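PDB 3AFF: flavin-dependent monooxygenase, oxygenase subunit HsaA from Mycobacterium tuberculosis, which is a flavin-dependent monooxygenase of cholesterol catabolism that probably ortho-hydroxylates a phenolic secosteroid to a catechol, using reduced FMN and oxygen. Local coordinates for residues T82-S87 / R366-N371; T240-I245 / R324-A329; R332-I337 / R360-G365. All coordinates share one frame; numbering follows the deposited sequence.

Interaction 1 (T82-S87 / R366-N371); sequences TGWVSS and RVHAAN
Trp84 and His368 meet where the N-terminal helical domain of this acyl-CoA dehydrogenase-type fold faces its C-terminal helical bundle, the first on helix 80-96 and the second near the end of helix 354-370. The backbones stay well apart, 11.3 Å between Trp84 CA and His368 CA, and two long aromatic side chains bridge the distance. Both side chains extend from their helices toward each other, with CG opposite the backbone N (chi1 -175° for Trp84, -170° for His368). There the benzo half of the indole comes up with its outer edge to the imidazole. The planes stand at 70° and the centroid of the six-membered ring lies 5.6 Å from that of His368, an oblique pair that is neither a parallel stack nor a clean edge-to-face one.

The other end of the indole is fixed separately: Trp84 NE1 is hydrogen-bonded to Ser143 OG on the beta domain, while the His368 ring stacks on Trp141. Trp84, Trp141, Ser143 and His368 all probably help bind FMN, as inferred from relatives, so the pair joins elements of all three domains beside the likely flavin site. Ile241 of helix 233-259 packs against both residues. At the base of the imidazole, His368 CG lies 4.0 Å from Trp84 CZ2, and His368 CB sits equally close to Trp84 CH2.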
loop_
_atom_site.group_PDB
_atom_site.type_symbol
_atom_site.label_atom_id
_atom_site.label_comp_id
_atom_site.label_asym_id
_atom_site.label_seq_id
_atom_site.Cartn_x
_atom_site.Cartn_y
_atom_site.Cartn_z
ATOM N N THR A 82 21.536 -24.006 33.545
ATOM C CA THR A 82 22.698 -24.809 33.167
ATOM C C THR A 82 23.227 -24.383 31.813
ATOM O O THR A 82 24.427 -24.140 31.669
ATOM C CB THR A 82 22.374 -26.321 33.155
ATOM O OG1 THR A 82 22.024 -26.733 34.487
ATOM C CG2 THR A 82 23.598 -27.155 32.629
ATOM N N GLY A 83 22.347 -24.266 30.834
ATOM C CA GLY A 83 22.747 -23.808 29.490
ATOM C C GLY A 83 23.331 -22.388 29.535
ATOM O O GLY A 83 24.330 -22.099 28.852
ATOM N N TRP A 84 22.679 -21.487 30.299
ATOM C CA TRP A 84 23.185 -20.122 30.494
ATOM C C TRP A 84 24.628 -20.070 31.063
ATOM O O TRP A 84 25.492 -19.409 30.491
ATOM C CB TRP A 84 22.279 -19.378 31.430
ATOM C CG TRP A 84 22.589 -17.906 31.661
ATOM C CD1 TRP A 84 23.343 -17.351 32.706
ATOM C CD2 TRP A 84 22.065 -16.806 30.923
ATOM N NE1 TRP A 84 23.308 -15.972 32.629
ATOM C CE2 TRP A 84 22.557 -15.615 31.530
ATOM C CE3 TRP A 84 21.239 -16.703 29.764
ATOM C CZ2 TRP A 84 22.239 -14.362 31.038
ATOM C CZ3 TRP A 84 20.932 -15.473 29.281
ATOM C CH2 TRP A 84 21.424 -14.301 29.906
ATOM N N VAL A 85 24.856 -20.704 32.218
ATOM C CA VAL A 85 26.187 -20.753 32.851
ATOM C C VAL A 85 27.191 -21.456 31.973
ATOM O O VAL A 85 28.357 -20.993 31.835
ATOM C CB VAL A 85 26.160 -21.459 34.252
ATOM C CG1 VAL A 85 27.579 -21.517 34.825
ATOM C CG2 VAL A 85 25.314 -20.656 35.232
ATOM N N SER A 86 26.770 -22.544 31.333
ATOM C CA SER A 86 27.697 -23.280 30.447
ATOM C C SER A 86 28.205 -22.424 29.304
ATOM O O SER A 86 29.395 -22.404 28.991
ATOM C CB SER A 86 27.089 -24.612 29.914
ATOM O OG SER A 86 26.696 -25.445 30.993
ATOM N N SER A 87 27.285 -21.751 28.626
ATOM C CA SER A 87 27.684 -20.875 27.566
ATOM C C SER A 87 28.723 -19.814 28.038
ATOM O O SER A 87 29.726 -19.621 27.388
ATOM C CB SER A 87 26.453 -20.157 27.029
ATOM O OG SER A 87 26.724 -19.515 25.793
ATOM N N ARG A 366 16.455 -12.195 28.681
ATOM C CA ARG A 366 16.101 -11.005 27.951
ATOM C C ARG A 366 16.348 -9.709 28.735
ATOM O O ARG A 366 16.803 -8.731 28.141
ATOM C CB ARG A 366 14.645 -11.105 27.467
ATOM C CG ARG A 366 14.154 -9.986 26.544
ATOM C CD ARG A 366 14.957 -9.638 25.250
ATOM N NE ARG A 366 14.891 -8.167 25.083
ATOM C CZ ARG A 366 15.769 -7.382 24.422
ATOM N NH1 ARG A 366 15.590 -6.048 24.386
ATOM N NH2 ARG A 366 16.825 -7.901 23.778
ATOM N N VAL A 367 16.016 -9.686 30.014
ATOM C CA VAL A 367 16.365 -8.513 30.833
ATOM C C VAL A 367 17.880 -8.273 30.873
ATOM O O VAL A 367 18.321 -7.124 30.772
ATOM C CB VAL A 367 15.628 -8.278 32.243
ATOM C CG1 VAL A 367 14.349 -9.093 32.500
ATOM C CG2 VAL A 367 16.571 -8.098 33.469
ATOM N N HIS A 368 18.664 -9.341 31.013
ATOM C CA HIS A 368 20.118 -9.207 30.936
ATOM C C HIS A 368 20.576 -8.608 29.597
ATOM O O HIS A 368 21.275 -7.603 29.578
ATOM C CB HIS A 368 20.836 -10.527 31.207
ATOM C CG HIS A 368 22.322 -10.361 31.361
ATOM N ND1 HIS A 368 23.238 -11.007 30.555
ATOM C CD2 HIS A 368 23.052 -9.586 32.209
ATOM C CE1 HIS A 368 24.465 -10.672 30.923
ATOM N NE2 HIS A 368 24.377 -9.803 31.917
ATOM N N ALA A 369 20.142 -9.206 28.474
ATOM C CA ALA A 369 20.402 -8.702 27.115
ATOM C C ALA A 369 19.944 -7.259 26.939
ATOM O O ALA A 369 20.666 -6.435 26.349
ATOM C CB ALA A 369 19.714 -9.634 26.021
ATOM N N ALA A 370 18.764 -6.911 27.456
ATOM C CA ALA A 370 18.320 -5.515 27.258
ATOM C C ALA A 370 19.126 -4.531 28.138
ATOM O O ALA A 370 19.222 -3.383 27.805
ATOM C CB ALA A 370 16.806 -5.360 27.495
ATOM N N ASN A 371 19.737 -5.003 29.214
ATOM C CA ASN A 371 20.579 -4.168 30.096
ATOM C C ASN A 371 22.084 -4.190 29.710
ATOM O O ASN A 371 22.921 -3.742 30.500
ATOM C CB ASN A 371 20.345 -4.506 31.584
ATOM C CG ASN A 371 18.995 -3.994 32.063
ATOM O OD1 ASN A 371 17.985 -4.720 31.964
ATOM N ND2 ASN A 371 18.926 -2.702 32.446
#

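Interaction 2 (T240-I245 / R324-A329); sequences TISAPI and RDQVRA
A single buried polar meeting, Ser242 with Gln326, joins helix 233-259 to helix 316-342 inside the C-terminal helical domain. The helices come close here, 6.4 Å between Ser242 CA and Gln326 CA, and Ser242 CB is directed toward helix 316-342. Gln326 starts off to one side, but its chain bends at chi2 (-72°), which folds the carboxamide back toward the serine hydroxyl.

Gln326 NE2 is modelled 2.5 Å from Ser242 OG, and its N-H approaches at an angle of only 120°. The bond is therefore weak by its angle and doubtful in its length; NE2 also sits tight against the serine methylene, 3.1 Å from Ser242 CB. The opposite end of the amide is more securely placed, since Gln326 OE1 is hydrogen-bonded to Thr239 OG1 one turn back along the serine's helix. The oxygen is the surer link to helix 233-259; the nitrogen adds at most a weak one. Ser242 OG has further weak links to Pro238 O and Thr330 OG1, so a small group of polar side chains gathers here. Leu297 of helix 286-309 touches both Ser242 and Gln326. Pro244, within the same helix as the serine, breaks the backbone bonding to the turn before and kinks it just past Ser242. Long helices packed side by side in this way make up the C-terminal bundle of the acyl-CoA dehydrogenase fold.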
loop_
_atom_site.group_PDB
_atom_site.type_symbol
_atom_site.label_atom_id
_atom_site.label_comp_id
_atom_site.label_asym_id
_atom_site.label_seq_id
_atom_site.Cartn_x
_atom_site.Cartn_y
_atom_site.Cartn_z
ATOM N N THR A 240 26.659 -15.602 23.018
ATOM C CA THR A 240 26.786 -16.359 24.282
ATOM C C THR A 240 25.505 -16.425 25.075
ATOM O O THR A 240 25.226 -17.461 25.703
ATOM C CB THR A 240 27.949 -15.744 25.227
ATOM O OG1 THR A 240 28.108 -16.456 26.444
ATOM C CG2 THR A 240 27.648 -14.265 25.644
ATOM N N ILE A 241 24.762 -15.312 25.039
ATOM C CA ILE A 241 23.477 -15.067 25.718
ATOM C C ILE A 241 22.265 -15.542 24.842
ATOM O O ILE A 241 21.378 -16.228 25.329
ATOM C CB ILE A 241 23.383 -13.465 26.009
ATOM C CG1 ILE A 241 24.300 -13.107 27.153
ATOM C CG2 ILE A 241 22.010 -12.967 26.430
ATOM C CD1 ILE A 241 24.690 -14.273 28.006
ATOM N N SER A 242 22.274 -15.161 23.567
ATOM C CA SER A 242 21.171 -15.457 22.679
ATOM C C SER A 242 21.012 -16.959 22.423
ATOM O O SER A 242 19.865 -17.429 22.332
ATOM C CB SER A 242 21.311 -14.729 21.366
ATOM O OG SER A 242 21.355 -13.309 21.586
ATOM N N ALA A 243 22.126 -17.692 22.259
ATOM C CA ALA A 243 21.999 -19.116 22.060
ATOM C C ALA A 243 21.262 -19.905 23.155
ATOM O O ALA A 243 20.372 -20.709 22.827
ATOM C CB ALA A 243 23.276 -19.739 21.677
ATOM N N PRO A 244 21.636 -19.760 24.445
ATOM C CA PRO A 244 20.852 -20.480 25.397
ATOM C C PRO A 244 19.406 -19.959 25.533
ATOM O O PRO A 244 18.520 -20.731 25.912
ATOM C CB PRO A 244 21.666 -20.322 26.694
ATOM C CG PRO A 244 22.389 -19.067 26.499
ATOM C CD PRO A 244 22.805 -19.145 25.097
ATOM N N ILE A 245 19.166 -18.676 25.252
ATOM C CA ILE A 245 17.782 -18.162 25.279
ATOM C C ILE A 245 17.023 -18.895 24.179
ATOM O O ILE A 245 15.903 -19.353 24.403
ATOM C CB ILE A 245 17.711 -16.607 25.080
ATOM C CG1 ILE A 245 18.196 -15.883 26.363
ATOM C CG2 ILE A 245 16.318 -16.145 24.717
ATOM C CD1 ILE A 245 18.543 -14.453 26.104
ATOM N N ARG A 324 21.886 -7.136 14.619
ATOM C CA ARG A 324 20.464 -6.930 14.522
ATOM C C ARG A 324 19.732 -8.252 14.696
ATOM O O ARG A 324 18.654 -8.276 15.288
ATOM C CB ARG A 324 20.061 -6.162 13.264
ATOM C CG ARG A 324 20.644 -6.646 11.976
ATOM C CD ARG A 324 19.596 -6.620 10.791
ATOM N NE ARG A 324 19.166 -8.003 10.462
ATOM C CZ ARG A 324 19.158 -8.585 9.247
ATOM N NH1 ARG A 324 19.532 -7.922 8.147
ATOM N NH2 ARG A 324 18.743 -9.853 9.132
ATOM N N ASP A 325 20.325 -9.354 14.243
ATOM C CA ASP A 325 19.724 -10.661 14.462
ATOM C C ASP A 325 19.675 -11.136 15.901
ATOM O O ASP A 325 18.856 -12.006 16.212
ATOM C CB ASP A 325 20.340 -11.736 13.528
ATOM C CG ASP A 325 19.950 -11.535 12.063
ATOM O OD1 ASP A 325 19.051 -10.696 11.798
ATOM O OD2 ASP A 325 20.535 -12.195 11.177
ATOM N N GLN A 326 20.508 -10.596 16.805
ATOM C CA GLN A 326 20.406 -10.999 18.222
ATOM C C GLN A 326 19.025 -10.700 18.787
ATOM O O GLN A 326 18.395 -11.574 19.340
ATOM C CB GLN A 326 21.473 -10.296 19.105
ATOM C CG GLN A 326 22.924 -10.497 18.585
ATOM C CD GLN A 326 23.482 -11.900 18.769
ATOM O OE1 GLN A 326 24.503 -12.281 18.117
ATOM N NE2 GLN A 326 22.873 -12.666 19.654
ATOM N N VAL A 327 18.549 -9.465 18.670
ATOM C CA VAL A 327 17.163 -9.180 19.070
ATOM C C VAL A 327 16.092 -9.908 18.269
ATOM O O VAL A 327 15.086 -10.277 18.848
ATOM C CB VAL A 327 16.789 -7.645 19.169
ATOM C CG1 VAL A 327 17.694 -6.984 20.172
ATOM C CG2 VAL A 327 16.927 -6.996 17.854
ATOM N N ARG A 328 16.284 -10.120 16.971
ATOM C CA ARG A 328 15.233 -10.790 16.208
ATOM C C ARG A 328 15.076 -12.238 16.715
ATOM O O ARG A 328 13.964 -12.686 16.977
ATOM C CB ARG A 328 15.533 -10.782 14.716
ATOM C CG ARG A 328 15.771 -9.369 14.150
ATOM C CD ARG A 328 15.550 -9.259 12.620
ATOM N NE ARG A 328 15.608 -7.826 12.216
ATOM C CZ ARG A 328 16.016 -7.382 11.011
ATOM N NH1 ARG A 328 16.383 -8.252 10.073
ATOM N NH2 ARG A 328 16.064 -6.074 10.723
ATOM N N ALA A 329 16.194 -12.950 16.881
ATOM C CA ALA A 329 16.151 -14.334 17.315
ATOM C C ALA A 329 15.534 -14.486 18.689
ATOM O O ALA A 329 14.643 -15.299 18.897
ATOM C CB ALA A 329 17.527 -14.927 17.303
#

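Interaction 3 (R332-I337 / R360-G365); sequences RSIASI and RDAHAG
His363 NE2 is hydrogen-bonded to Asp338 OD1, directly after segment 332-337, and that bond holds the imidazole where Ile334 can pack on it. The histidine CG lies anti to the carbonyl carbon (chi1 -82°); the side chain does not start toward helix 316-342, but its ring end comes nearer to it. Ile334 CG1 lies over one face of the ring, displaced toward the rim, while the isoleucine's CG2 methyl, on the same side of the ring, comes to 3.5 Å from His363 CE1. Both torsions of Ile334 sit away from staggered values, which suggests a side chain pressed into shape by its surroundings.

The same CG1 branch ends in CD1, and Ile334 CD1 lies 3.6 Å from Ala362 O. Ala362 CB is met by both isoleucines. Ile337 CD1 presses on Ala362 CB at 3.4 Å, tighter than usual for two methyls, while Ile334 CG1 keeps a normal 4.2 Å from the same Ala362 CB. Two isoleucines one turn apart thus close on one alanine; the axes of segments 332-337 and 360-365 approach to 10.2 Å, at 149° between their directions.

Trp359 of this chain and Trp359 of a second subunit both meet the His363 ring edge-to-face, placing it at a subunit interface. Within the chain, helix 233-259 packs on Ile334 through Ile245 and on Ile337 through Ala249, while helix 286-309 lies against Ser333.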
loop_
_atom_site.group_PDB
_atom_site.type_symbol
_atom_site.label_atom_id
_atom_site.label_comp_id
_atom_site.label_asym_id
_atom_site.label_seq_id
_atom_site.Cartn_x
_atom_site.Cartn_y
_atom_site.Cartn_z
ATOM N N ARG A 332 11.669 -13.359 18.728
ATOM C CA ARG A 332 10.813 -14.408 18.155
ATOM C C ARG A 332 10.634 -15.579 19.129
ATOM O O ARG A 332 9.518 -16.091 19.322
ATOM C CB ARG A 332 11.403 -14.973 16.871
ATOM C CG ARG A 332 11.370 -14.052 15.660
ATOM C CD ARG A 332 12.437 -14.588 14.620
ATOM N NE ARG A 332 12.037 -15.549 13.539
ATOM C CZ ARG A 332 10.860 -15.609 12.881
ATOM N NH1 ARG A 332 9.833 -14.779 13.160
ATOM N NH2 ARG A 332 10.697 -16.523 11.918
ATOM N N SER A 333 11.760 -16.016 19.694
ATOM C CA SER A 333 11.837 -17.082 20.656
ATOM C C SER A 333 11.002 -16.814 21.847
ATOM O O SER A 333 10.262 -17.683 22.257
ATOM C CB SER A 333 13.313 -17.232 21.103
ATOM O OG SER A 333 14.018 -17.855 20.051
ATOM N N ILE A 334 11.141 -15.626 22.447
ATOM C CA ILE A 334 10.424 -15.297 23.642
ATOM C C ILE A 334 8.904 -15.186 23.285
ATOM O O ILE A 334 8.027 -15.624 24.059
ATOM C CB ILE A 334 10.935 -13.967 24.336
ATOM C CG1 ILE A 334 11.799 -14.244 25.575
ATOM C CG2 ILE A 334 9.849 -13.205 24.968
ATOM C CD1 ILE A 334 13.300 -14.103 25.281
ATOM N N ALA A 335 8.595 -14.595 22.147
ATOM C CA ALA A 335 7.161 -14.451 21.736
ATOM C C ALA A 335 6.456 -15.839 21.730
ATOM O O ALA A 335 5.401 -16.010 22.305
ATOM C CB ALA A 335 7.101 -13.853 20.379
ATOM N N SER A 336 7.088 -16.811 21.063
ATOM C CA SER A 336 6.689 -18.208 21.044
ATOM C C SER A 336 6.612 -18.818 22.429
ATOM O O SER A 336 5.701 -19.534 22.711
ATOM C CB SER A 336 7.699 -18.998 20.230
ATOM O OG SER A 336 7.651 -18.636 18.873
ATOM N N ILE A 337 7.603 -18.600 23.285
ATOM C CA ILE A 337 7.490 -19.052 24.673
ATOM C C ILE A 337 6.253 -18.465 25.363
ATOM O O ILE A 337 5.554 -19.162 26.110
ATOM C CB ILE A 337 8.765 -18.723 25.506
ATOM C CG1 ILE A 337 9.956 -19.481 24.955
ATOM C CG2 ILE A 337 8.548 -19.063 26.946
ATOM C CD1 ILE A 337 11.283 -19.120 25.620
ATOM N N ARG A 360 10.270 -18.173 32.705
ATOM C CA ARG A 360 10.913 -17.209 33.616
ATOM C C ARG A 360 12.398 -17.059 33.222
ATOM O O ARG A 360 12.914 -15.952 33.259
ATOM C CB ARG A 360 10.778 -17.636 35.068
ATOM C CG ARG A 360 9.353 -17.493 35.668
ATOM C CD ARG A 360 9.351 -17.776 37.187
ATOM N NE ARG A 360 9.556 -19.197 37.399
ATOM C CZ ARG A 360 10.708 -19.800 37.619
ATOM N NH1 ARG A 360 11.815 -19.087 37.730
ATOM N NH2 ARG A 360 10.756 -21.137 37.736
ATOM N N ASP A 361 13.024 -18.170 32.804
ATOM C CA ASP A 361 14.464 -18.221 32.553
ATOM C C ASP A 361 14.699 -17.452 31.321
ATOM O O ASP A 361 15.636 -16.639 31.264
ATOM C CB ASP A 361 15.000 -19.657 32.409
ATOM C CG ASP A 361 15.164 -20.350 33.722
ATOM O OD1 ASP A 361 14.983 -19.729 34.792
ATOM O OD2 ASP A 361 15.426 -21.567 33.688
ATOM N N ALA A 362 13.805 -17.635 30.343
ATOM C CA ALA A 362 13.953 -16.910 29.081
ATOM C C ALA A 362 13.782 -15.410 29.246
ATOM O O ALA A 362 14.519 -14.622 28.617
ATOM C CB ALA A 362 13.017 -17.443 27.975
ATOM N N HIS A 363 12.762 -14.993 30.021
ATOM C CA HIS A 363 12.556 -13.576 30.232
ATOM C C HIS A 363 13.672 -12.897 31.034
ATOM O O HIS A 363 14.000 -11.717 30.781
ATOM C CB HIS A 363 11.188 -13.327 30.912
ATOM C CG HIS A 363 10.062 -13.337 29.938
ATOM N ND1 HIS A 363 9.866 -12.321 29.050
ATOM C CD2 HIS A 363 9.126 -14.268 29.659
ATOM C CE1 HIS A 363 8.866 -12.617 28.250
ATOM N NE2 HIS A 363 8.370 -13.776 28.628
ATOM N N ALA A 364 14.186 -13.627 32.025
ATOM C CA ALA A 364 15.314 -13.176 32.841
ATOM C C ALA A 364 16.501 -12.948 31.921
ATOM O O ALA A 364 17.208 -11.923 32.031
ATOM C CB ALA A 364 15.663 -14.232 33.920
ATOM N N GLY A 365 16.734 -13.878 31.002
ATOM C CA GLY A 365 17.804 -13.704 29.990
ATOM C C GLY A 365 17.663 -12.419 29.201
ATOM O O GLY A 365 18.617 -11.711 28.961
#

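The three contacts sit close together, with centres 10 to 11 Å apart. Interaction 1 closes the long loop from helix 80-96 to helix 354-370; within that span come interaction 2 and then interaction 3, in series. Helix 316-342 serves both 2 and 3, and helix 354-370 both 1 and 3. Direct packing ties them: Trp84 CH2 meets Ile241 CG2 at 3.8 Å, Trp84 CZ3 meets Gly365 CA at 3.7 Å, and Ile245 CG2 meets Ile334 CD1 at 3.7 Å. Interactions 2 and 3 join helices within the C-terminal domain, whereas interaction 1 connects that domain to the N-terminal one beside the probable FMN site; 1 and 3 also touch the second subunit.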